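Local coordinates for protein aspartate-semialdehyde dehydrogenase 2 (Vibrio cholerae, PDB 2R00) that catalyses the NADPH-dependent reductive dephosphorylation of L-aspartyl-4-phosphate to L-aspartate-semialdehyde, an early step toward lysine, methionine and threonine, at residues 4-9 with 65-71; 154-160 with 232-238; 270-274 with 291-297. All blocks are in the same frame, centred on the assembly; numbering follows the deposited sequence.

Contact 1: residues 4-9 with 65-71; sequences FNVAIF and QVHIALF
Strands 4-9 and 68-71 run parallel with axes 4.6 Å apart and directions 17° from each other, and A7 sits in the middle of the ladder, its N donating to I68 O and its O accepting L70 N; F9 N to L70 O adds the next rung. The start is less regular. N5 O takes H67 N at 2.9 Å and, weakly, I68 N, while the imidazole of H67 folds back so that ND1 accepts N5 N at 3.0 Å, close to the ring plane. A side-chain nitrogen thus does the work of a strand carbonyl, and ND1 is probably unprotonated. F4 turns a ring edge to a face of that imidazole in a T-shaped pair, with CD1 4.2 Å above the H67 plane. N5 ND2 reaches Q65 O only weakly; its OD1 is held by E32 N. At the far end F9 has CG anti to the backbone N (chi1 180°), which sets a ring edge on one F71 face in a T-shaped pair: F9 CD2 stands 3.7 Å above the centre of the F71 ring, and F9 CB adds a CH-pi contact there. Between the aromatic ends, A7 CB touches A69 CB and V66 CG1, both at 4.1 Å. Helix 75-87 covers the F9 and F71 side through W81. Adjacent central parallel strands of this kind form the core of the NADP-binding Rossmann fold.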
loop_
_atom_site.group_PDB
_atom_site.type_symbol
_atom_site.label_atom_id
_atom_site.label_comp_id
_atom_site.label_asym_id
_atom_site.label_seq_id
_atom_site.Cartn_x
_atom_site.Cartn_y
_atom_site.Cartn_z
ATOM N N PHE A 4 4.524 -35.144 -24.819
ATOM C CA PHE A 4 3.080 -34.952 -24.731
ATOM C C PHE A 4 2.585 -33.932 -25.741
ATOM O O PHE A 4 3.280 -32.959 -26.051
ATOM C CB PHE A 4 2.702 -34.527 -23.309
ATOM C CG PHE A 4 3.245 -35.437 -22.251
ATOM C CD1 PHE A 4 2.467 -36.465 -21.740
ATOM C CD2 PHE A 4 4.549 -35.283 -21.781
ATOM C CE1 PHE A 4 2.968 -37.323 -20.767
ATOM C CE2 PHE A 4 5.059 -36.136 -20.812
ATOM C CZ PHE A 4 4.266 -37.159 -20.303
ATOM N N ASN A 5 1.389 -34.174 -26.265
ATOM C CA ASN A 5 0.709 -33.211 -27.106
ATOM C C ASN A 5 -0.013 -32.181 -26.238
ATOM O O ASN A 5 -0.727 -32.531 -25.276
ATOM C CB ASN A 5 -0.267 -33.911 -28.053
ATOM C CG ASN A 5 0.441 -34.740 -29.122
ATOM O OD1 ASN A 5 1.557 -34.417 -29.546
ATOM N ND2 ASN A 5 -0.207 -35.819 -29.554
ATOM N N VAL A 6 0.197 -30.913 -26.580
ATOM C CA VAL A 6 -0.269 -29.787 -25.777
ATOM C C VAL A 6 -0.965 -28.736 -26.641
ATOM O O VAL A 6 -0.480 -28.371 -27.717
ATOM C CB VAL A 6 0.908 -29.134 -25.005
ATOM C CG1 VAL A 6 0.417 -27.975 -24.130
ATOM C CG2 VAL A 6 1.639 -30.176 -24.155
ATOM N N ALA A 7 -2.108 -28.264 -26.155
ATOM C CA ALA A 7 -2.840 -27.166 -26.776
ATOM C C ALA A 7 -2.764 -25.923 -25.902
ATOM O O ALA A 7 -2.781 -26.014 -24.663
ATOM C CB ALA A 7 -4.308 -27.544 -27.002
ATOM N N ILE A 8 -2.692 -24.768 -26.553
ATOM C CA ILE A 8 -2.902 -23.491 -25.885
ATOM C C ILE A 8 -4.131 -22.859 -26.511
ATOM O O ILE A 8 -4.171 -22.643 -27.723
ATOM C CB ILE A 8 -1.689 -22.540 -26.029
ATOM C CG1 ILE A 8 -0.452 -23.132 -25.344
ATOM C CG2 ILE A 8 -2.011 -21.154 -25.429
ATOM C CD1 ILE A 8 0.856 -22.412 -25.704
ATOM N N PHE A 9 -5.147 -22.594 -25.689
ATOM C CA PHE A 9 -6.365 -21.929 -26.154
ATOM C C PHE A 9 -6.346 -20.471 -25.722
ATOM O O PHE A 9 -6.199 -20.166 -24.545
ATOM C CB PHE A 9 -7.622 -22.660 -25.645
ATOM C CG PHE A 9 -8.929 -22.035 -26.079
ATOM C CD1 PHE A 9 -9.060 -21.415 -27.328
ATOM C CD2 PHE A 9 -10.044 -22.092 -25.247
ATOM C CE1 PHE A 9 -10.278 -20.843 -27.728
ATOM C CE2 PHE A 9 -11.271 -21.541 -25.636
ATOM C CZ PHE A 9 -11.389 -20.909 -26.874
ATOM N N GLN A 65 -6.489 -35.168 -30.037
ATOM C CA GLN A 65 -5.082 -34.973 -30.390
ATOM C C GLN A 65 -4.164 -34.644 -29.208
ATOM O O GLN A 65 -2.952 -34.836 -29.305
ATOM C CB GLN A 65 -4.954 -33.871 -31.439
ATOM C CG GLN A 65 -5.599 -34.210 -32.769
ATOM C CD GLN A 65 -5.562 -33.058 -33.737
ATOM O OE1 GLN A 65 -6.323 -32.095 -33.614
ATOM N NE2 GLN A 65 -4.677 -33.147 -34.722
ATOM N N VAL A 66 -4.722 -34.150 -28.102
ATOM C CA VAL A 66 -3.877 -33.604 -27.025
ATOM C C VAL A 66 -4.055 -34.274 -25.669
ATOM O O VAL A 66 -5.126 -34.808 -25.359
ATOM C CB VAL A 66 -4.009 -32.055 -26.880
ATOM C CG1 VAL A 66 -3.422 -31.348 -28.092
ATOM C CG2 VAL A 66 -5.441 -31.636 -26.692
ATOM N N HIS A 67 -2.991 -34.230 -24.869
ATOM C CA HIS A 67 -3.008 -34.740 -23.505
ATOM C C HIS A 67 -3.411 -33.648 -22.515
ATOM O O HIS A 67 -4.124 -33.910 -21.550
ATOM C CB HIS A 67 -1.628 -35.267 -23.119
ATOM C CG HIS A 67 -1.171 -36.432 -23.943
ATOM N ND1 HIS A 67 -0.390 -36.284 -25.072
ATOM C CD2 HIS A 67 -1.377 -37.762 -23.796
ATOM C CE1 HIS A 67 -0.139 -37.475 -25.587
ATOM N NE2 HIS A 67 -0.725 -38.390 -24.832
ATOM N N ILE A 68 -2.919 -32.437 -22.759
ATOM C CA ILE A 68 -3.052 -31.312 -21.825
ATOM C C ILE A 68 -3.338 -30.035 -22.604
ATOM O O ILE A 68 -2.784 -29.811 -23.685
ATOM C CB ILE A 68 -1.764 -31.127 -20.968
ATOM C CG1 ILE A 68 -1.529 -32.347 -20.068
ATOM C CG2 ILE A 68 -1.828 -29.839 -20.106
ATOM C CD1 ILE A 68 -0.096 -32.461 -19.569
ATOM N N ALA A 69 -4.216 -29.200 -22.061
ATOM C CA ALA A 69 -4.473 -27.906 -22.674
ATOM C C ALA A 69 -4.302 -26.813 -21.636
ATOM O O ALA A 69 -4.707 -26.985 -20.492
ATOM C CB ALA A 69 -5.875 -27.858 -23.280
ATOM N N LEU A 70 -3.679 -25.711 -22.042
ATOM C CA LEU A 70 -3.586 -24.509 -21.225
ATOM C C LEU A 70 -4.558 -23.494 -21.807
ATOM O O LEU A 70 -4.437 -23.117 -22.972
ATOM C CB LEU A 70 -2.149 -23.938 -21.227
ATOM C CG LEU A 70 -0.934 -24.856 -21.057
ATOM C CD1 LEU A 70 0.382 -24.079 -21.194
ATOM C CD2 LEU A 70 -0.961 -25.595 -19.723
ATOM N N PHE A 71 -5.528 -23.064 -21.002
ATOM C CA PHE A 71 -6.558 -22.122 -21.454
ATOM C C PHE A 71 -6.273 -20.732 -20.908
ATOM O O PHE A 71 -6.076 -20.562 -19.703
ATOM C CB PHE A 71 -7.944 -22.552 -20.937
ATOM C CG PHE A 71 -8.650 -23.606 -21.773
ATOM C CD1 PHE A 71 -7.945 -24.584 -22.491
ATOM C CD2 PHE A 71 -10.045 -23.656 -21.783
ATOM C CE1 PHE A 71 -8.631 -25.553 -23.240
ATOM C CE2 PHE A 71 -10.737 -24.615 -22.533
ATOM C CZ PHE A 71 -10.027 -25.574 -23.254
#

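Contact 2: residues 154-160 with 232-238; sequences VTTYQSV and NPTCVRV
V236 O is gripped twice, by Q158 N at 3.3 Å and by a water at 3.0 Å, in the parallel pairing of strands 149-159 and 230-238 that ends one side of the mixed sheet of the dimerisation domain. The same water accepts from Q158 NE2 and is bonded to T156 OG1, so it ties both segments together on the T156 and Q158 face of the pair. T156 can reach it because its hydroxyl stands between the backbone N and the carbonyl carbon (chi1 69°); that position also brings OG1 within 3.6 Å of C235 SG. Q158 NE2 has a further partner in E212.

Q158 and R237, both predicted to bind substrate, pack against each other with amide and guanidinium planes 77° apart. Q158 CG lies 3.2 Å from R237 NE at the guanidinium edge, and R237 NH2 to Q158 OE1 is straight but long and weak. The arginine bends at chi2 (91°), which lays the guanidinium against the S159 carbonyl: S159 O sits 3.0 Å from R237 CZ, above the centre of one face. The angles there are poor for hydrogen bonds, so the carbonyl oxygen faces the guanidinium without one, a close approach in which charge attraction probably offsets some crowding. On the same face of the sheet T156 packs on H244, the predicted proton acceptor.

Y157, T234 and V236, on the other face, meet the second subunit: Y157 OH hydrogen-bonds Y157 OH of the second subunit, and T234 OG1 bonds R298 of the second subunit. T155 and T234 stand abreast on this face; one water is hydrogen-bonded to T155 OG1 at 2.7 Å and weakly to T234 OG1, while T155 CG2 rests 3.9 Å from V236 CG2.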
loop_
_atom_site.group_PDB
_atom_site.type_symbol
_atom_site.label_atom_id
_atom_site.label_comp_id
_atom_site.label_asym_id
_atom_site.label_seq_id
_atom_site.Cartn_x
_atom_site.Cartn_y
_atom_site.Cartn_z
ATOM N N VAL A 154 -3.838 -7.792 3.491
ATOM C CA VAL A 154 -3.070 -7.585 2.271
ATOM C C VAL A 154 -3.694 -6.493 1.400
ATOM O O VAL A 154 -4.920 -6.462 1.212
ATOM C CB VAL A 154 -2.882 -8.911 1.476
ATOM C CG1 VAL A 154 -4.247 -9.566 1.096
ATOM C CG2 VAL A 154 -1.990 -8.704 0.239
ATOM N N THR A 155 -2.839 -5.617 0.872
ATOM C CA THR A 155 -3.232 -4.610 -0.108
ATOM C C THR A 155 -2.536 -4.904 -1.441
ATOM O O THR A 155 -1.310 -5.068 -1.473
ATOM C CB THR A 155 -2.875 -3.175 0.375
ATOM O OG1 THR A 155 -3.517 -2.917 1.626
ATOM C CG2 THR A 155 -3.342 -2.131 -0.642
ATOM N N THR A 156 -3.316 -5.005 -2.522
ATOM C CA THR A 156 -2.764 -5.222 -3.857
ATOM C C THR A 156 -2.910 -3.953 -4.676
ATOM O O THR A 156 -3.852 -3.187 -4.484
ATOM C CB THR A 156 -3.450 -6.396 -4.634
ATOM O OG1 THR A 156 -4.801 -6.043 -4.977
ATOM C CG2 THR A 156 -3.440 -7.685 -3.821
ATOM N N TYR A 157 -1.988 -3.759 -5.611
ATOM C CA TYR A 157 -1.931 -2.541 -6.395
ATOM C C TYR A 157 -1.811 -2.897 -7.869
ATOM O O TYR A 157 -0.920 -3.651 -8.264
ATOM C CB TYR A 157 -0.716 -1.700 -5.992
ATOM C CG TYR A 157 -0.611 -1.363 -4.525
ATOM C CD1 TYR A 157 0.169 -2.135 -3.669
ATOM C CD2 TYR A 157 -1.262 -0.254 -4.000
ATOM C CE1 TYR A 157 0.295 -1.823 -2.316
ATOM C CE2 TYR A 157 -1.144 0.078 -2.650
ATOM C CZ TYR A 157 -0.366 -0.714 -1.813
ATOM O OH TYR A 157 -0.257 -0.405 -0.474
ATOM N N GLN A 158 -2.717 -2.348 -8.668
ATOM C CA GLN A 158 -2.685 -2.501 -10.113
ATOM C C GLN A 158 -3.252 -1.247 -10.764
ATOM O O GLN A 158 -3.977 -0.486 -10.127
ATOM C CB GLN A 158 -3.481 -3.739 -10.548
ATOM C CG GLN A 158 -4.937 -3.722 -10.132
ATOM C CD GLN A 158 -5.614 -5.075 -10.296
ATOM O OE1 GLN A 158 -5.384 -5.784 -11.281
ATOM N NE2 GLN A 158 -6.449 -5.443 -9.323
ATOM N N SER A 159 -2.917 -1.051 -12.038
ATOM C CA SER A 159 -3.341 0.124 -12.805
ATOM C C SER A 159 -4.857 0.208 -12.906
ATOM O O SER A 159 -5.533 -0.819 -12.978
ATOM C CB SER A 159 -2.790 0.023 -14.218
ATOM O OG SER A 159 -3.352 -1.110 -14.862
ATOM N N VAL A 160 -5.387 1.428 -12.948
ATOM C CA VAL A 160 -6.822 1.616 -13.190
ATOM C C VAL A 160 -7.231 1.201 -14.613
ATOM O O VAL A 160 -8.346 0.726 -14.823
ATOM C CB VAL A 160 -7.310 3.056 -12.810
ATOM C CG1 VAL A 160 -6.629 4.126 -13.660
ATOM C CG2 VAL A 160 -8.848 3.167 -12.896
ATOM N N ASN A 232 -7.919 -10.541 4.873
ATOM C CA ASN A 232 -8.567 -9.238 4.751
ATOM C C ASN A 232 -7.890 -8.410 3.658
ATOM O O ASN A 232 -6.933 -7.682 3.934
ATOM C CB ASN A 232 -8.516 -8.541 6.114
ATOM C CG ASN A 232 -9.144 -9.390 7.214
ATOM O OD1 ASN A 232 -10.329 -9.686 7.157
ATOM N ND2 ASN A 232 -8.343 -9.816 8.187
ATOM N N PRO A 233 -8.339 -8.569 2.397
ATOM C CA PRO A 233 -7.712 -7.866 1.286
ATOM C C PRO A 233 -8.299 -6.487 1.000
ATOM O O PRO A 233 -9.501 -6.246 1.219
ATOM C CB PRO A 233 -7.983 -8.790 0.079
ATOM C CG PRO A 233 -8.740 -9.984 0.627
ATOM C CD PRO A 233 -9.382 -9.472 1.895
ATOM N N THR A 234 -7.435 -5.602 0.507
ATOM C CA THR A 234 -7.831 -4.322 -0.056
ATOM C C THR A 234 -7.229 -4.254 -1.453
ATOM O O THR A 234 -6.011 -4.242 -1.617
ATOM C CB THR A 234 -7.347 -3.141 0.807
ATOM O OG1 THR A 234 -7.828 -3.306 2.143
ATOM C CG2 THR A 234 -7.888 -1.813 0.253
ATOM N N CYS A 235 -8.092 -4.260 -2.463
ATOM C CA CYS A 235 -7.638 -4.283 -3.839
ATOM C C CYS A 235 -7.774 -2.879 -4.396
ATOM O O CYS A 235 -8.883 -2.390 -4.622
ATOM C CB CYS A 235 -8.419 -5.330 -4.645
ATOM S SG CYS A 235 -8.150 -7.014 -3.978
ATOM N N VAL A 236 -6.625 -2.236 -4.579
ATOM C CA VAL A 236 -6.539 -0.812 -4.871
ATOM C C VAL A 236 -6.122 -0.574 -6.316
ATOM O O VAL A 236 -5.223 -1.243 -6.843
ATOM C CB VAL A 236 -5.536 -0.124 -3.896
ATOM C CG1 VAL A 236 -5.200 1.275 -4.343
ATOM C CG2 VAL A 236 -6.116 -0.083 -2.501
ATOM N N ARG A 237 -6.790 0.371 -6.968
ATOM C CA ARG A 237 -6.379 0.753 -8.306
ATOM C C ARG A 237 -5.531 2.012 -8.213
ATOM O O ARG A 237 -5.879 2.966 -7.497
ATOM C CB ARG A 237 -7.586 0.962 -9.209
ATOM C CG ARG A 237 -7.552 0.071 -10.433
ATOM C CD ARG A 237 -8.248 -1.262 -10.208
ATOM N NE ARG A 237 -7.681 -2.340 -11.032
ATOM C CZ ARG A 237 -7.928 -2.541 -12.332
ATOM N NH1 ARG A 237 -8.732 -1.726 -13.008
ATOM N NH2 ARG A 237 -7.353 -3.558 -12.970
ATOM N N VAL A 238 -4.399 2.002 -8.901
ATOM C CA VAL A 238 -3.541 3.189 -8.916
ATOM C C VAL A 238 -3.573 3.917 -10.278
ATOM O O VAL A 238 -3.589 3.259 -11.329
ATOM C CB VAL A 238 -2.098 2.931 -8.334
ATOM C CG1 VAL A 238 -1.884 1.491 -7.878
ATOM C CG2 VAL A 238 -0.991 3.439 -9.256
HETATM O O HOH W 1 -5.293 -1.194 2.692
HETATM O O HOH W 2 -5.625 -4.231 -6.888
#

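Contact 3: residues 270-274 with 291-297; sequences GIELF and HVLVGRV
Four backbone hydrogen bonds join G270-F274 to V292 and V294 in parallel register: V292 N to G270 O at 2.7 Å, E272 N to V292 O, V294 N to E272 O at 2.8 Å, and F274 N to V294 O. Strand 271-273 is thereby outermost in the mixed sheet of the dimerisation domain, beside 292-300. Beyond the last rung direct pairing gives way to water. F274 O receives one water that accepts from R296 N and another that accepts from V297 N, and these bridges carry the link past R296, whose backbone is in a left-handed conformation.

Apolar packing lies on both faces. On the one with I271, L273, V292 and V294, I271 CG2 meets V294 CG2 at 3.9 Å. An unusual chi2 of 97° in L273 turns CD1 across to V294 CG1 at 4.0 Å and to V297 CG2 at 3.9 Å, the L273 and V297 side chains roughly perpendicular to each other. Helices 131-147 and 258-267 cover this layer. On the other face, L293 CD1 touches E272 CB, and L293 CG lies 3.9 Å from F274 CE1.

Aromatic edges and faces add to this. V294 O lies in the plane of the F274 ring, at its edge, 3.6 Å from CD1, and the H291 imidazole has G270 CA over one face, near the ring's margin. The carboxylate of E272 is engaged outside the pair: OE2 makes a salt bridge to R284, which also makes a cation-pi contact with F274. Cohesion between the two segments therefore comes from main-chain bonds, water and hydrocarbon, and probably depends little on the charge of E272 or H291.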
loop_
_atom_site.group_PDB
_atom_site.type_symbol
_atom_site.label_atom_id
_atom_site.label_comp_id
_atom_site.label_asym_id
_atom_site.label_seq_id
_atom_site.Cartn_x
_atom_site.Cartn_y
_atom_site.Cartn_z
ATOM N N GLY A 270 12.017 -19.867 -6.289
ATOM C CA GLY A 270 11.068 -18.963 -6.932
ATOM C C GLY A 270 10.985 -17.576 -6.307
ATOM O O GLY A 270 10.369 -16.675 -6.876
ATOM N N ILE A 271 11.607 -17.403 -5.143
ATOM C CA ILE A 271 11.616 -16.112 -4.450
ATOM C C ILE A 271 12.964 -15.421 -4.602
ATOM O O ILE A 271 14.003 -16.035 -4.368
ATOM C CB ILE A 271 11.310 -16.273 -2.938
ATOM C CG1 ILE A 271 9.882 -16.787 -2.734
ATOM C CG2 ILE A 271 11.547 -14.946 -2.186
ATOM C CD1 ILE A 271 9.562 -17.240 -1.334
ATOM N N GLU A 272 12.945 -14.154 -5.007
ATOM C CA GLU A 272 14.127 -13.315 -4.883
ATOM C C GLU A 272 13.923 -12.315 -3.744
ATOM O O GLU A 272 13.029 -11.458 -3.803
ATOM C CB GLU A 272 14.466 -12.605 -6.192
ATOM C CG GLU A 272 15.683 -11.676 -6.064
ATOM C CD GLU A 272 16.396 -11.411 -7.381
ATOM O OE1 GLU A 272 16.091 -12.094 -8.379
ATOM O OE2 GLU A 272 17.276 -10.519 -7.414
ATOM N N LEU A 273 14.746 -12.444 -2.705
ATOM C CA LEU A 273 14.714 -11.516 -1.581
ATOM C C LEU A 273 15.717 -10.376 -1.740
ATOM O O LEU A 273 16.909 -10.606 -1.998
ATOM C CB LEU A 273 14.968 -12.244 -0.259
ATOM C CG LEU A 273 14.797 -11.356 0.977
ATOM C CD1 LEU A 273 13.400 -11.540 1.575
ATOM C CD2 LEU A 273 15.871 -11.651 1.997
ATOM N N PHE A 274 15.219 -9.150 -1.559
ATOM C CA PHE A 274 16.036 -7.944 -1.577
ATOM C C PHE A 274 16.182 -7.422 -0.147
ATOM O O PHE A 274 15.193 -7.042 0.496
ATOM C CB PHE A 274 15.395 -6.878 -2.467
ATOM C CG PHE A 274 15.311 -7.264 -3.911
ATOM C CD1 PHE A 274 14.379 -8.207 -4.346
ATOM C CD2 PHE A 274 16.150 -6.671 -4.844
ATOM C CE1 PHE A 274 14.304 -8.565 -5.682
ATOM C CE2 PHE A 274 16.080 -7.019 -6.183
ATOM C CZ PHE A 274 15.157 -7.975 -6.604
ATOM N N HIS A 291 9.703 -14.689 -11.205
ATOM C CA HIS A 291 10.090 -14.893 -9.819
ATOM C C HIS A 291 9.289 -13.961 -8.916
ATOM O O HIS A 291 8.846 -12.888 -9.334
ATOM C CB HIS A 291 11.588 -14.636 -9.637
ATOM C CG HIS A 291 12.453 -15.826 -9.922
ATOM N ND1 HIS A 291 12.290 -16.620 -11.039
ATOM C CD2 HIS A 291 13.506 -16.340 -9.244
ATOM C CE1 HIS A 291 13.198 -17.581 -11.029
ATOM N NE2 HIS A 291 13.948 -17.434 -9.950
ATOM N N VAL A 292 9.107 -14.390 -7.676
ATOM C CA VAL A 292 8.391 -13.619 -6.679
ATOM C C VAL A 292 9.424 -12.734 -5.963
ATOM O O VAL A 292 10.298 -13.233 -5.247
ATOM C CB VAL A 292 7.618 -14.568 -5.723
ATOM C CG1 VAL A 292 7.024 -13.826 -4.539
ATOM C CG2 VAL A 292 6.521 -15.308 -6.497
ATOM N N LEU A 293 9.336 -11.427 -6.208
ATOM C CA LEU A 293 10.282 -10.441 -5.685
ATOM C C LEU A 293 9.788 -9.935 -4.331
ATOM O O LEU A 293 8.698 -9.364 -4.244
ATOM C CB LEU A 293 10.408 -9.276 -6.671
ATOM C CG LEU A 293 11.232 -9.315 -7.971
ATOM C CD1 LEU A 293 11.771 -10.694 -8.377
ATOM C CD2 LEU A 293 10.446 -8.668 -9.109
ATOM N N VAL A 294 10.581 -10.166 -3.281
ATOM C CA VAL A 294 10.180 -9.834 -1.901
ATOM C C VAL A 294 11.154 -8.823 -1.271
ATOM O O VAL A 294 12.361 -8.906 -1.489
ATOM C CB VAL A 294 10.034 -11.106 -1.020
ATOM C CG1 VAL A 294 9.685 -10.751 0.422
ATOM C CG2 VAL A 294 8.956 -12.060 -1.599
ATOM N N GLY A 295 10.611 -7.848 -0.537
ATOM C CA GLY A 295 11.426 -6.845 0.168
ATOM C C GLY A 295 10.701 -6.201 1.335
ATOM O O GLY A 295 9.558 -6.567 1.641
ATOM N N ARG A 296 11.361 -5.232 1.976
ATOM C CA ARG A 296 10.823 -4.494 3.128
ATOM C C ARG A 296 10.294 -5.457 4.200
ATOM O O ARG A 296 9.228 -5.238 4.773
ATOM C CB ARG A 296 9.755 -3.453 2.681
ATOM C CG ARG A 296 9.341 -2.398 3.732
ATOM C CD ARG A 296 8.825 -1.070 3.097
ATOM N NE ARG A 296 8.135 -1.303 1.829
ATOM C CZ ARG A 296 8.120 -0.480 0.786
ATOM N NH1 ARG A 296 8.760 0.683 0.796
ATOM N NH2 ARG A 296 7.448 -0.843 -0.286
ATOM N N VAL A 297 11.055 -6.527 4.453
ATOM C CA VAL A 297 10.689 -7.561 5.446
ATOM C C VAL A 297 11.041 -7.148 6.883
ATOM O O VAL A 297 12.212 -6.936 7.207
ATOM C CB VAL A 297 11.337 -8.935 5.113
ATOM C CG1 VAL A 297 10.915 -10.007 6.132
ATOM C CG2 VAL A 297 11.003 -9.376 3.673
HETATM O O HOH W 3 13.701 -4.649 0.483
HETATM O O HOH W 4 13.829 -6.923 3.246
#

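From the N terminus, contact 1 comes first, pairing strand 4-9 with strand 68-71 after a loop of 55 residues that supplies a helix and the strands 30-37, 45-48 and 51-57 on one side of the nucleotide-binding sheet. The chain leaves that domain before contact 2 closes a 71-residue loop, part of it unmodelled, and contact 3 closes one of 16. The three follow in series, none enclosing or crossing another. Contacts 2 and 3 belong to one six-stranded sheet, joining its two outermost strands to their neighbours at opposite edges, and both touch the second subunit. Contact 1 lies on the opposite side of the chain's centre from both, about 33 Å centre to centre from contact 2.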